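Oxidoreductase (Azotobacter vinelandii, PDB 7D5M) probably catalyses the NAD-dependent oxidation of a polyol or sugar substrate, as a homologue of inositol dehydrogenase that binds NAD+ through a Rossmann-fold domain. Local coordinates at residues M170-H174 with V206-L211; M227-Q231 with N243-L247; M268-K272 with W284-H288; R371-R375 with V385-Y389. All blocks are in the same frame, centred on the assembly; numbering follows the deposited sequence.

The four contacts follow one another along the chain; none nests within or crosses another, and all belong to the C-terminal alpha/beta domain. Interaction 1 closes a partly helical loop by bringing helix 202-217 back onto strand 165-173. Interactions 2 and 3 close two beta hairpins on the same mixed sheet, 223-231 with 243-250 and 271-277 with 280-285. Interaction 4 folds the C-terminal end, with its short strand 387-388, back against helix 363-381. Interactions 1 and 3 touch, since strands 165-173 and 271-277 are sheet neighbours. Trp372 links interaction 4 to both Leu211 of interaction 1 and Thr246 of interaction 2.

Interaction 1: M170-H174 with V206-L211; sequences MQFAH and VGTHPL. With NAD (nicotinamide-adenine-dinucleotide), chain B.
Val206 lays its CB over one face of the Phe172 ring, a CH-pi contact with the carbon 3.9 Å from the Phe172 ring centroid and 24° off the normal. The ring reaches this place with CG anti to the backbone N (chi1 -162°), turned up from the strand toward the helix. Phe172 CD2 also lies 3.4 Å from Val206 O, and His209 CB comes to the ring edge, 3.9 Å from the same Phe172 CD2. Pro210 has no N-H to offer Val206 O, and the helix is kinked here: that carbonyl instead accepts from His209 N, three residues on rather than four, at 3.1 Å. This is the tight half of the contact. The Met170 end is made of fewer touches: its CB rests 3.9 Å from Pro210 CB, and Met170 SD lies 3.5 Å from Pro210 O. Looser still is His174, whose ring edge only approaches Val206 CG1, at 4.2 Å. An alanine in place of Phe172 would probably open a gap under Val206 and leave the His209 side chain less firmly placed beside the cofactor. His209 belongs to the NAD pocket, its NE2 lying 3.3 Å from N7N of the nicotinamide amide, and Tyr144 meets its ring edge-to-face. Segments 170-173 and 206-211 run at 147°, roughly antiparallel; strand 165-173 lies in the sheet between strands 255-261 and 271-277, and helix 363-381 packs on Thr208 and Leu211 through Trp372.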
# COMPACT_ATOMS: atom_id res chain seq x y z
N MET A 170 -18.12 -7.17 5.43
CA MET A 170 -17.43 -7.31 6.73
C MET A 170 -16.58 -8.57 6.68
O MET A 170 -17.03 -9.60 6.13
CB MET A 170 -18.45 -7.40 7.86
CG MET A 170 -19.14 -6.09 8.11
SD MET A 170 -20.67 -6.30 8.99
CE MET A 170 -21.77 -6.77 7.65
N GLN A 171 -15.37 -8.50 7.24
CA GLN A 171 -14.55 -9.70 7.45
C GLN A 171 -13.77 -9.52 8.75
O GLN A 171 -13.41 -8.39 9.11
CB GLN A 171 -13.66 -9.98 6.24
CG GLN A 171 -12.55 -8.97 6.02
CD GLN A 171 -11.53 -9.41 4.98
OE1 GLN A 171 -11.83 -9.53 3.80
NE2 GLN A 171 -10.31 -9.65 5.43
N PHE A 172 -13.55 -10.63 9.43
CA PHE A 172 -12.47 -10.77 10.43
C PHE A 172 -11.86 -12.14 10.15
O PHE A 172 -12.41 -13.15 10.59
CB PHE A 172 -13.00 -10.56 11.84
CG PHE A 172 -11.93 -10.25 12.86
CD1 PHE A 172 -10.62 -10.64 12.67
CD2 PHE A 172 -12.25 -9.58 14.04
CE1 PHE A 172 -9.65 -10.38 13.62
CE2 PHE A 172 -11.28 -9.33 14.99
CZ PHE A 172 -9.98 -9.71 14.78
N ALA A 173 -10.80 -12.15 9.35
CA ALA A 173 -10.23 -13.37 8.73
C ALA A 173 -8.72 -13.38 8.95
O ALA A 173 -8.00 -12.78 8.15
CB ALA A 173 -10.59 -13.42 7.27
N HIS A 174 -8.28 -14.02 10.03
CA HIS A 174 -6.86 -14.20 10.40
C HIS A 174 -6.47 -15.66 10.19
O HIS A 174 -7.36 -16.49 9.98
CB HIS A 174 -6.61 -13.72 11.83
CG HIS A 174 -7.20 -14.61 12.87
ND1 HIS A 174 -6.54 -15.73 13.33
CD2 HIS A 174 -8.37 -14.54 13.53
CE1 HIS A 174 -7.30 -16.32 14.25
NE2 HIS A 174 -8.41 -15.59 14.40
N VAL A 206 -14.81 -13.74 16.31
CA VAL A 206 -14.28 -12.65 15.45
C VAL A 206 -15.39 -12.04 14.58
O VAL A 206 -15.38 -10.82 14.43
CB VAL A 206 -13.05 -13.11 14.65
CG1 VAL A 206 -11.87 -13.39 15.57
CG2 VAL A 206 -13.35 -14.30 13.75
N GLY A 207 -16.34 -12.82 14.07
CA GLY A 207 -17.39 -12.29 13.18
C GLY A 207 -18.18 -11.15 13.82
O GLY A 207 -18.56 -10.20 13.10
N THR A 208 -18.41 -11.22 15.13
CA THR A 208 -19.28 -10.25 15.86
C THR A 208 -18.58 -8.89 15.96
O THR A 208 -19.28 -7.89 16.19
CB THR A 208 -19.68 -10.76 17.24
OG1 THR A 208 -18.51 -11.24 17.90
CG2 THR A 208 -20.73 -11.84 17.17
N HIS A 209 -17.26 -8.82 15.78
CA HIS A 209 -16.53 -7.53 15.87
C HIS A 209 -16.93 -6.60 14.73
O HIS A 209 -17.42 -5.49 14.99
CB HIS A 209 -15.03 -7.75 15.98
CG HIS A 209 -14.56 -8.00 17.37
ND1 HIS A 209 -14.78 -7.11 18.40
CD2 HIS A 209 -13.86 -9.03 17.89
CE1 HIS A 209 -14.22 -7.58 19.50
NE2 HIS A 209 -13.66 -8.77 19.23
N PRO A 210 -16.70 -6.95 13.44
CA PRO A 210 -17.08 -6.05 12.35
C PRO A 210 -18.61 -5.92 12.23
O PRO A 210 -19.08 -4.90 11.78
CB PRO A 210 -16.43 -6.67 11.11
CG PRO A 210 -16.22 -8.13 11.48
CD PRO A 210 -15.95 -8.12 12.97
N LEU A 211 -19.37 -6.93 12.67
CA LEU A 211 -20.85 -6.82 12.76
C LEU A 211 -21.21 -5.63 13.65
O LEU A 211 -22.00 -4.77 13.24
CB LEU A 211 -21.47 -8.11 13.31
CG LEU A 211 -23.00 -8.08 13.37
CD1 LEU A 211 -23.59 -8.35 12.00
CD2 LEU A 211 -23.52 -9.06 14.40
PA NAD B . -7.53 -16.78 28.45
O1A NAD B . -7.79 -18.25 28.55
O2A NAD B . -6.29 -16.26 27.80
O5B NAD B . -7.66 -16.15 29.92
C5B NAD B . -8.62 -16.63 30.91
C4B NAD B . -8.25 -16.04 32.25
O4B NAD B . -9.36 -16.17 33.18
C3B NAD B . -7.06 -16.70 32.95
O3B NAD B . -6.35 -15.72 33.70
C2B NAD B . -7.75 -17.72 33.85
O2B NAD B . -6.98 -18.16 34.95
C1B NAD B . -8.93 -16.88 34.32
N9A NAD B . -10.07 -17.64 34.81
C8A NAD B . -10.66 -18.72 34.21
N7A NAD B . -11.72 -19.16 34.84
C5A NAD B . -11.85 -18.30 35.92
C6A NAD B . -12.81 -18.24 36.96
N6A NAD B . -13.85 -19.07 37.06
N1A NAD B . -12.66 -17.25 37.87
C2A NAD B . -11.61 -16.41 37.75
N3A NAD B . -10.67 -16.37 36.81
C4A NAD B . -10.85 -17.35 35.91
O3 NAD B . -8.77 -16.07 27.69
PN NAD B . -8.80 -14.68 26.85
O1N NAD B . -8.33 -14.93 25.45
O2N NAD B . -8.11 -13.62 27.66
O5D NAD B . -10.37 -14.38 26.78
C5D NAD B . -11.16 -14.17 27.95
C4D NAD B . -12.45 -13.56 27.49
O4D NAD B . -12.15 -12.34 26.75
C3D NAD B . -13.26 -14.43 26.52
O3D NAD B . -14.64 -14.24 26.75
C2D NAD B . -12.83 -13.92 25.15
O2D NAD B . -13.81 -14.13 24.14
C1D NAD B . -12.69 -12.42 25.44
N1N NAD B . -11.78 -11.69 24.52
C2N NAD B . -12.23 -10.53 23.91
C3N NAD B . -11.42 -9.85 23.00
C7N NAD B . -11.92 -8.51 22.50
O7N NAD B . -12.86 -7.96 23.10
N7N NAD B . -11.30 -7.96 21.46
C4N NAD B . -10.20 -10.41 22.61
C5N NAD B . -9.77 -11.59 23.22
C6N NAD B . -10.50 -12.11 24.27

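Interaction 2: M227-Q231 with N243-L247; sequences MCSRQ and NAYTL
Asn243 ND2 is the donor that two groups hold: it gives a straight bond to Gln231 OE1 (2.9 Å, 169° at the hydrogen), nearly along the C=O axis and in Asn243's own amide plane, and a weak one to Tyr245 OH. Gln231 gets there by bending at chi2 (81°), which folds its amide back across the neighbouring strand, the two amide planes 49° apart. Gln231 OE1 also lies 3.7 Å from Tyr245 CE2. The other end of the Asn243 amide, OD1, accepts from Ser261 and Trp259, so the group is held on both sides and its rotation is fixed. These residues lie on adjoining antiparallel strands of a beta hairpin in the mixed sheet of the C-terminal domain. Met227 with Leu247, Ser229 with Tyr245 and Gln231 with Asn243 are hydrogen-bonded pairs; the shortest bond, Met227 N to Leu247 O, is 2.8 Å, whereas Asn243 N to Gln231 O is weak. Cys228-Thr246 and Arg230-Ala244 are the non-hydrogen-bonded pairs. On their face Cys228 SG lies 3.7 Å from Thr246 OG1, with Leu203 of helix 202-217 and helix 363-381 packed above; Arg230 leads off to salt bridges with Glu241 and Asp381. The face with Met227 and Tyr245 turns to the second subunit, where Met227 packs on its counterpart and Tyr245 OH is hydrogen-bonded to His169 of that subunit.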
# COMPACT_ATOMS: atom_id res chain seq x y z
N MET A 227 -28.43 -16.19 5.78
CA MET A 227 -27.98 -17.59 5.66
C MET A 227 -26.52 -17.66 6.08
O MET A 227 -25.78 -16.65 5.94
CB MET A 227 -28.15 -18.11 4.24
CG MET A 227 -27.63 -17.17 3.19
SD MET A 227 -27.24 -18.06 1.69
CE MET A 227 -25.99 -19.18 2.32
N CYS A 228 -26.12 -18.79 6.62
CA CYS A 228 -24.73 -19.01 7.06
C CYS A 228 -24.29 -20.42 6.67
O CYS A 228 -24.97 -21.41 7.02
CB CYS A 228 -24.57 -18.78 8.56
SG CYS A 228 -22.89 -19.10 9.14
N SER A 229 -23.18 -20.48 5.95
CA SER A 229 -22.45 -21.72 5.62
C SER A 229 -21.14 -21.72 6.42
O SER A 229 -20.37 -20.75 6.28
CB SER A 229 -22.25 -21.81 4.14
OG SER A 229 -21.18 -22.67 3.84
N ARG A 230 -20.92 -22.72 7.26
CA ARG A 230 -19.74 -22.78 8.15
C ARG A 230 -19.01 -24.11 7.99
O ARG A 230 -19.66 -25.13 7.68
CB ARG A 230 -20.14 -22.49 9.60
CG ARG A 230 -20.76 -23.66 10.35
CD ARG A 230 -21.19 -23.25 11.75
NE ARG A 230 -21.96 -24.28 12.44
CZ ARG A 230 -22.01 -24.46 13.77
NH1 ARG A 230 -21.30 -23.70 14.59
NH2 ARG A 230 -22.78 -25.41 14.26
N GLN A 231 -17.70 -24.06 8.19
CA GLN A 231 -16.80 -25.22 8.00
C GLN A 231 -15.88 -25.37 9.21
O GLN A 231 -15.54 -24.35 9.86
CB GLN A 231 -15.97 -25.05 6.72
CG GLN A 231 -16.80 -24.76 5.48
CD GLN A 231 -17.22 -23.32 5.36
OE1 GLN A 231 -16.45 -22.41 5.64
NE2 GLN A 231 -18.45 -23.10 4.91
N ASN A 243 -14.24 -21.29 10.00
CA ASN A 243 -14.50 -20.45 8.81
C ASN A 243 -16.00 -20.36 8.62
O ASN A 243 -16.68 -21.37 8.84
CB ASN A 243 -13.82 -21.05 7.58
CG ASN A 243 -13.76 -20.06 6.44
OD1 ASN A 243 -13.00 -19.09 6.51
ND2 ASN A 243 -14.57 -20.27 5.41
N ALA A 244 -16.52 -19.20 8.23
CA ALA A 244 -17.96 -19.06 7.95
C ALA A 244 -18.23 -17.90 7.00
O ALA A 244 -17.48 -16.89 7.00
CB ALA A 244 -18.71 -18.91 9.25
N TYR A 245 -19.27 -18.08 6.19
CA TYR A 245 -19.85 -17.05 5.31
C TYR A 245 -21.26 -16.77 5.78
O TYR A 245 -22.10 -17.70 5.77
CB TYR A 245 -19.87 -17.53 3.85
CG TYR A 245 -18.52 -18.01 3.40
CD1 TYR A 245 -17.58 -17.12 2.92
CD2 TYR A 245 -18.18 -19.35 3.48
CE1 TYR A 245 -16.33 -17.55 2.52
CE2 TYR A 245 -16.93 -19.80 3.10
CZ TYR A 245 -16.01 -18.90 2.61
OH TYR A 245 -14.77 -19.33 2.24
N THR A 246 -21.53 -15.52 6.14
CA THR A 246 -22.90 -15.07 6.49
C THR A 246 -23.36 -14.06 5.45
O THR A 246 -22.73 -13.00 5.32
CB THR A 246 -22.98 -14.50 7.90
OG1 THR A 246 -22.42 -15.47 8.77
CG2 THR A 246 -24.42 -14.17 8.27
N LEU A 247 -24.42 -14.39 4.73
CA LEU A 247 -25.06 -13.46 3.78
C LEU A 247 -26.38 -12.99 4.39
O LEU A 247 -27.16 -13.84 4.92
CB LEU A 247 -25.25 -14.17 2.44
CG LEU A 247 -25.75 -13.28 1.31
CD1 LEU A 247 -24.75 -12.19 0.97
CD2 LEU A 247 -26.05 -14.12 0.07

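Interaction 3: M268-K272 with W284-H288; sequences MHGQK and WWDEH
Segments 268-272 and 284-288 run antiparallel, with Lys272 and Trp285 a non-hydrogen-bonded pair, Asp286 N bonded to Gln271 O at 2.9 Å, and a type I turn carrying the chain from Trp285 to His288. Asp286 is the polar hub. Its CG sits between the backbone N and the carbonyl carbon (chi1 70°), which points the carboxylate back at the facing segment. There Asp286 OD2 takes a short bond from His269 ND1 (2.6 Å), met on its syn side and in the plane of the imidazole. Gln271 NE2 reaches the same Asp286 OD2 from above the carboxylate plane, at 3.2 Å, and the backbone N of Gln271 comes to Asp286 OD1. Glu287 does a similar job one residue on: Gly270 N (2.9 Å) and Trp285 NE1 (3.0 Å) grip Glu287 OE2 from opposite faces of its carboxylate, so the acid ties the backbone at Gly270, whose phi is positive, to the indole. The Trp285 ring is sandwiched. Lys272 runs extended across one face, its CE 3.5 Å above the five-membered ring centre of Trp285 and its NZ in cation-pi range, while Glu287 CB and His288 CD2 cover the opposite face. His269 also meets His325 of the third subunit edge-to-face. The hairpin adjoins the nicotinamide end of the NAD pocket, where Gln271 packs on His209 and Pro210 of helix 202-217 and His269 meets Phe172 of the neighbouring strand 165-173.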
# COMPACT_ATOMS: atom_id res chain seq x y z
N MET A 268 -2.63 -11.50 9.27
CA MET A 268 -2.25 -11.06 10.63
C MET A 268 -3.49 -10.72 11.45
O MET A 268 -3.44 -10.82 12.69
CB MET A 268 -1.32 -9.84 10.53
CG MET A 268 0.06 -10.19 10.01
SD MET A 268 0.91 -11.39 11.07
CE MET A 268 0.89 -10.52 12.63
N HIS A 269 -4.59 -10.30 10.82
CA HIS A 269 -5.84 -9.95 11.54
C HIS A 269 -6.99 -9.88 10.55
O HIS A 269 -7.94 -10.65 10.68
CB HIS A 269 -5.67 -8.65 12.33
CG HIS A 269 -6.00 -8.78 13.78
ND1 HIS A 269 -6.87 -7.92 14.42
CD2 HIS A 269 -5.56 -9.65 14.72
CE1 HIS A 269 -6.96 -8.26 15.69
NE2 HIS A 269 -6.17 -9.33 15.90
N GLY A 270 -6.88 -8.97 9.58
CA GLY A 270 -7.80 -8.91 8.43
C GLY A 270 -9.20 -8.58 8.87
O GLY A 270 -10.13 -9.19 8.35
N GLN A 271 -9.37 -7.66 9.82
CA GLN A 271 -10.72 -7.14 10.15
C GLN A 271 -10.97 -5.90 9.29
O GLN A 271 -10.28 -4.90 9.46
CB GLN A 271 -10.89 -6.81 11.63
CG GLN A 271 -12.32 -6.41 11.94
CD GLN A 271 -12.56 -5.90 13.34
OE1 GLN A 271 -13.70 -5.61 13.69
NE2 GLN A 271 -11.51 -5.80 14.14
N LYS A 272 -11.92 -5.99 8.38
CA LYS A 272 -12.23 -4.88 7.45
C LYS A 272 -13.74 -4.71 7.37
O LYS A 272 -14.48 -5.70 7.48
CB LYS A 272 -11.61 -5.14 6.07
CG LYS A 272 -10.11 -5.43 6.08
CD LYS A 272 -9.50 -5.87 4.75
CE LYS A 272 -8.01 -5.60 4.70
NZ LYS A 272 -7.32 -6.32 3.60
N TRP A 284 -12.59 0.56 6.21
CA TRP A 284 -11.72 0.64 7.41
C TRP A 284 -11.13 -0.73 7.67
O TRP A 284 -11.85 -1.72 7.51
CB TRP A 284 -12.53 1.16 8.60
CG TRP A 284 -11.72 1.39 9.84
CD1 TRP A 284 -11.01 2.51 10.15
CD2 TRP A 284 -11.58 0.50 10.96
NE1 TRP A 284 -10.41 2.36 11.38
CE2 TRP A 284 -10.76 1.15 11.90
CE3 TRP A 284 -12.03 -0.80 11.24
CZ2 TRP A 284 -10.39 0.55 13.11
CZ3 TRP A 284 -11.68 -1.38 12.45
CH2 TRP A 284 -10.88 -0.71 13.37
N TRP A 285 -9.87 -0.76 8.09
CA TRP A 285 -9.06 -1.97 8.32
C TRP A 285 -8.39 -1.84 9.69
O TRP A 285 -7.69 -0.83 9.91
CB TRP A 285 -8.05 -2.09 7.18
CG TRP A 285 -7.07 -3.21 7.29
CD1 TRP A 285 -7.17 -4.34 8.04
CD2 TRP A 285 -5.84 -3.32 6.56
NE1 TRP A 285 -6.08 -5.15 7.83
CE2 TRP A 285 -5.24 -4.55 6.93
CE3 TRP A 285 -5.19 -2.51 5.63
CZ2 TRP A 285 -4.02 -4.96 6.41
CZ3 TRP A 285 -3.98 -2.92 5.12
CH2 TRP A 285 -3.40 -4.13 5.51
N ASP A 286 -8.64 -2.78 10.60
CA ASP A 286 -8.26 -2.63 12.03
C ASP A 286 -6.73 -2.52 12.18
O ASP A 286 -6.29 -1.91 13.17
CB ASP A 286 -8.85 -3.76 12.88
CG ASP A 286 -8.26 -5.15 12.69
OD1 ASP A 286 -7.72 -5.43 11.60
OD2 ASP A 286 -8.37 -5.95 13.64
N GLU A 287 -5.95 -3.07 11.25
CA GLU A 287 -4.47 -3.10 11.40
C GLU A 287 -3.89 -1.71 11.10
O GLU A 287 -2.74 -1.46 11.46
CB GLU A 287 -3.86 -4.17 10.50
CG GLU A 287 -4.25 -5.58 10.90
CD GLU A 287 -3.75 -6.63 9.93
OE1 GLU A 287 -2.51 -6.75 9.77
OE2 GLU A 287 -4.59 -7.26 9.28
N HIS A 288 -4.66 -0.86 10.42
CA HIS A 288 -4.30 0.53 10.10
C HIS A 288 -5.46 1.41 10.51
O HIS A 288 -6.13 1.99 9.67
CB HIS A 288 -3.89 0.61 8.63
CG HIS A 288 -2.70 -0.26 8.37
ND1 HIS A 288 -1.45 0.09 8.80
CD2 HIS A 288 -2.60 -1.48 7.83
CE1 HIS A 288 -0.60 -0.86 8.47
NE2 HIS A 288 -1.28 -1.84 7.87

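Interaction 4: R371-R375 with V385-Y389; sequences RWVER and VWVDY
Helix segment 371-375 and the last modelled residues, 385-389, come nearest at Arg375 and Tyr389, 6.7 Å between their CA atoms, and Arg371 and Arg375 stand one helical turn apart, bonded N to O, both directed toward segment 385-389. Between them the Tyr389 ring is laid against the helix. Arg371 CD lies 3.5 Å from Tyr389 CE2 and Arg375 CG 3.8 Å from Tyr389 CD1, both approaching obliquely. The phenol oxygen pushes in further, with Tyr389 OH 3.4 Å from both CA and CB of Trp372. Arg375 bends at chi2 (-75°), which brings its NE round to the backbone carbonyl of Tyr389. The bond, Arg375 NE to Tyr389 O, is 2.9 Å long, but the donor stands above the carbonyl plane (37°), so it is not aimed at a lone pair. A water completes the grip: it accepts from Arg371 NH1 at 3.0 Å and donates to Tyr389 O. The guanidinium of Arg371 is further held by a salt bridge to Glu368 in the same helix. Were Arg375 a leucine, the direct donor would be gone, which would probably leave Tyr389 O with the water as its remaining partner in this contact and residues 385-389 freer to move. Trp372 meanwhile packs inward on Thr246 and Leu203, while Val387 and Tyr389 bond to strand 223-231. The direct bond and the water bridge tie the edge of the sheet to the helix, and the two nearby guanidinium groups are likely to polarise the Tyr389 carbonyl.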
# COMPACT_ATOMS: atom_id res chain seq x y z
N ARG A 371 -27.69 -12.91 19.47
CA ARG A 371 -28.78 -13.18 18.49
C ARG A 371 -28.15 -13.58 17.15
O ARG A 371 -28.57 -14.59 16.57
CB ARG A 371 -29.66 -11.96 18.27
CG ARG A 371 -30.86 -12.25 17.37
CD ARG A 371 -31.60 -11.01 16.93
NE ARG A 371 -31.80 -10.06 18.03
CZ ARG A 371 -32.69 -10.20 18.99
NH1 ARG A 371 -33.49 -11.25 19.02
NH2 ARG A 371 -32.77 -9.29 19.94
N TRP A 372 -27.21 -12.78 16.66
CA TRP A 372 -26.65 -13.01 15.30
C TRP A 372 -25.97 -14.38 15.25
O TRP A 372 -26.25 -15.13 14.31
CB TRP A 372 -25.68 -11.89 14.92
CG TRP A 372 -25.10 -12.01 13.55
CD1 TRP A 372 -25.65 -11.61 12.37
CD2 TRP A 372 -23.78 -12.50 13.22
NE1 TRP A 372 -24.79 -11.84 11.33
CE2 TRP A 372 -23.64 -12.40 11.82
CE3 TRP A 372 -22.73 -13.03 13.97
CZ2 TRP A 372 -22.46 -12.77 11.17
CZ3 TRP A 372 -21.58 -13.42 13.33
CH2 TRP A 372 -21.45 -13.30 11.94
N VAL A 373 -25.12 -14.69 16.22
CA VAL A 373 -24.40 -16.00 16.25
C VAL A 373 -25.45 -17.11 16.26
O VAL A 373 -25.29 -18.09 15.52
CB VAL A 373 -23.44 -16.10 17.45
CG1 VAL A 373 -22.94 -17.53 17.66
CG2 VAL A 373 -22.28 -15.14 17.29
N GLU A 374 -26.50 -16.98 17.08
CA GLU A 374 -27.50 -18.06 17.25
C GLU A 374 -28.20 -18.31 15.91
O GLU A 374 -28.34 -19.50 15.53
CB GLU A 374 -28.47 -17.73 18.38
CG GLU A 374 -29.41 -18.86 18.72
CD GLU A 374 -30.05 -18.73 20.09
OE1 GLU A 374 -31.29 -18.64 20.15
OE2 GLU A 374 -29.31 -18.70 21.09
N ARG A 375 -28.62 -17.26 15.21
CA ARG A 375 -29.31 -17.36 13.89
C ARG A 375 -28.36 -17.98 12.87
O ARG A 375 -28.82 -18.83 12.09
CB ARG A 375 -29.81 -15.99 13.40
CG ARG A 375 -31.01 -15.48 14.18
CD ARG A 375 -32.31 -16.20 13.83
NE ARG A 375 -33.31 -15.76 14.78
CZ ARG A 375 -33.51 -16.30 15.99
NH1 ARG A 375 -32.81 -17.34 16.38
NH2 ARG A 375 -34.43 -15.80 16.80
N VAL A 385 -29.32 -22.42 4.76
CA VAL A 385 -30.58 -21.95 4.14
C VAL A 385 -30.96 -20.61 4.75
O VAL A 385 -30.50 -20.31 5.89
CB VAL A 385 -31.69 -23.01 4.32
CG1 VAL A 385 -31.25 -24.36 3.78
CG2 VAL A 385 -32.12 -23.15 5.78
N TRP A 386 -31.75 -19.81 4.03
CA TRP A 386 -32.27 -18.52 4.53
C TRP A 386 -33.15 -18.77 5.76
O TRP A 386 -34.01 -19.67 5.70
CB TRP A 386 -33.05 -17.77 3.45
CG TRP A 386 -32.17 -17.27 2.35
CD1 TRP A 386 -31.98 -17.84 1.13
CD2 TRP A 386 -31.33 -16.10 2.38
NE1 TRP A 386 -31.09 -17.11 0.39
CE2 TRP A 386 -30.68 -16.03 1.13
CE3 TRP A 386 -31.08 -15.11 3.34
CZ2 TRP A 386 -29.79 -15.00 0.82
CZ3 TRP A 386 -30.20 -14.10 3.03
CH2 TRP A 386 -29.57 -14.04 1.78
N VAL A 387 -32.90 -18.02 6.83
CA VAL A 387 -33.75 -18.03 8.05
C VAL A 387 -34.20 -16.59 8.32
O VAL A 387 -33.44 -15.64 8.03
CB VAL A 387 -33.02 -18.65 9.26
CG1 VAL A 387 -32.50 -20.04 8.92
CG2 VAL A 387 -31.90 -17.76 9.78
N ASP A 388 -35.42 -16.45 8.83
CA ASP A 388 -35.93 -15.15 9.33
C ASP A 388 -35.09 -14.74 10.54
O ASP A 388 -34.77 -15.62 11.36
CB ASP A 388 -37.42 -15.23 9.67
CG ASP A 388 -38.28 -15.42 8.45
OD1 ASP A 388 -37.79 -15.13 7.33
OD2 ASP A 388 -39.44 -15.86 8.61
N TYR A 389 -34.75 -13.46 10.63
CA TYR A 389 -33.84 -12.97 11.69
C TYR A 389 -34.65 -12.65 12.96
O TYR A 389 -34.12 -13.11 13.99
CB TYR A 389 -33.01 -11.81 11.16
CG TYR A 389 -31.89 -11.43 12.08
CD1 TYR A 389 -30.77 -12.23 12.21
CD2 TYR A 389 -31.96 -10.29 12.86
CE1 TYR A 389 -29.73 -11.89 13.06
CE2 TYR A 389 -30.94 -9.93 13.71
CZ TYR A 389 -29.81 -10.74 13.81
OH TYR A 389 -28.78 -10.41 14.64
O HOH W 1 -33.85 -13.35 16.92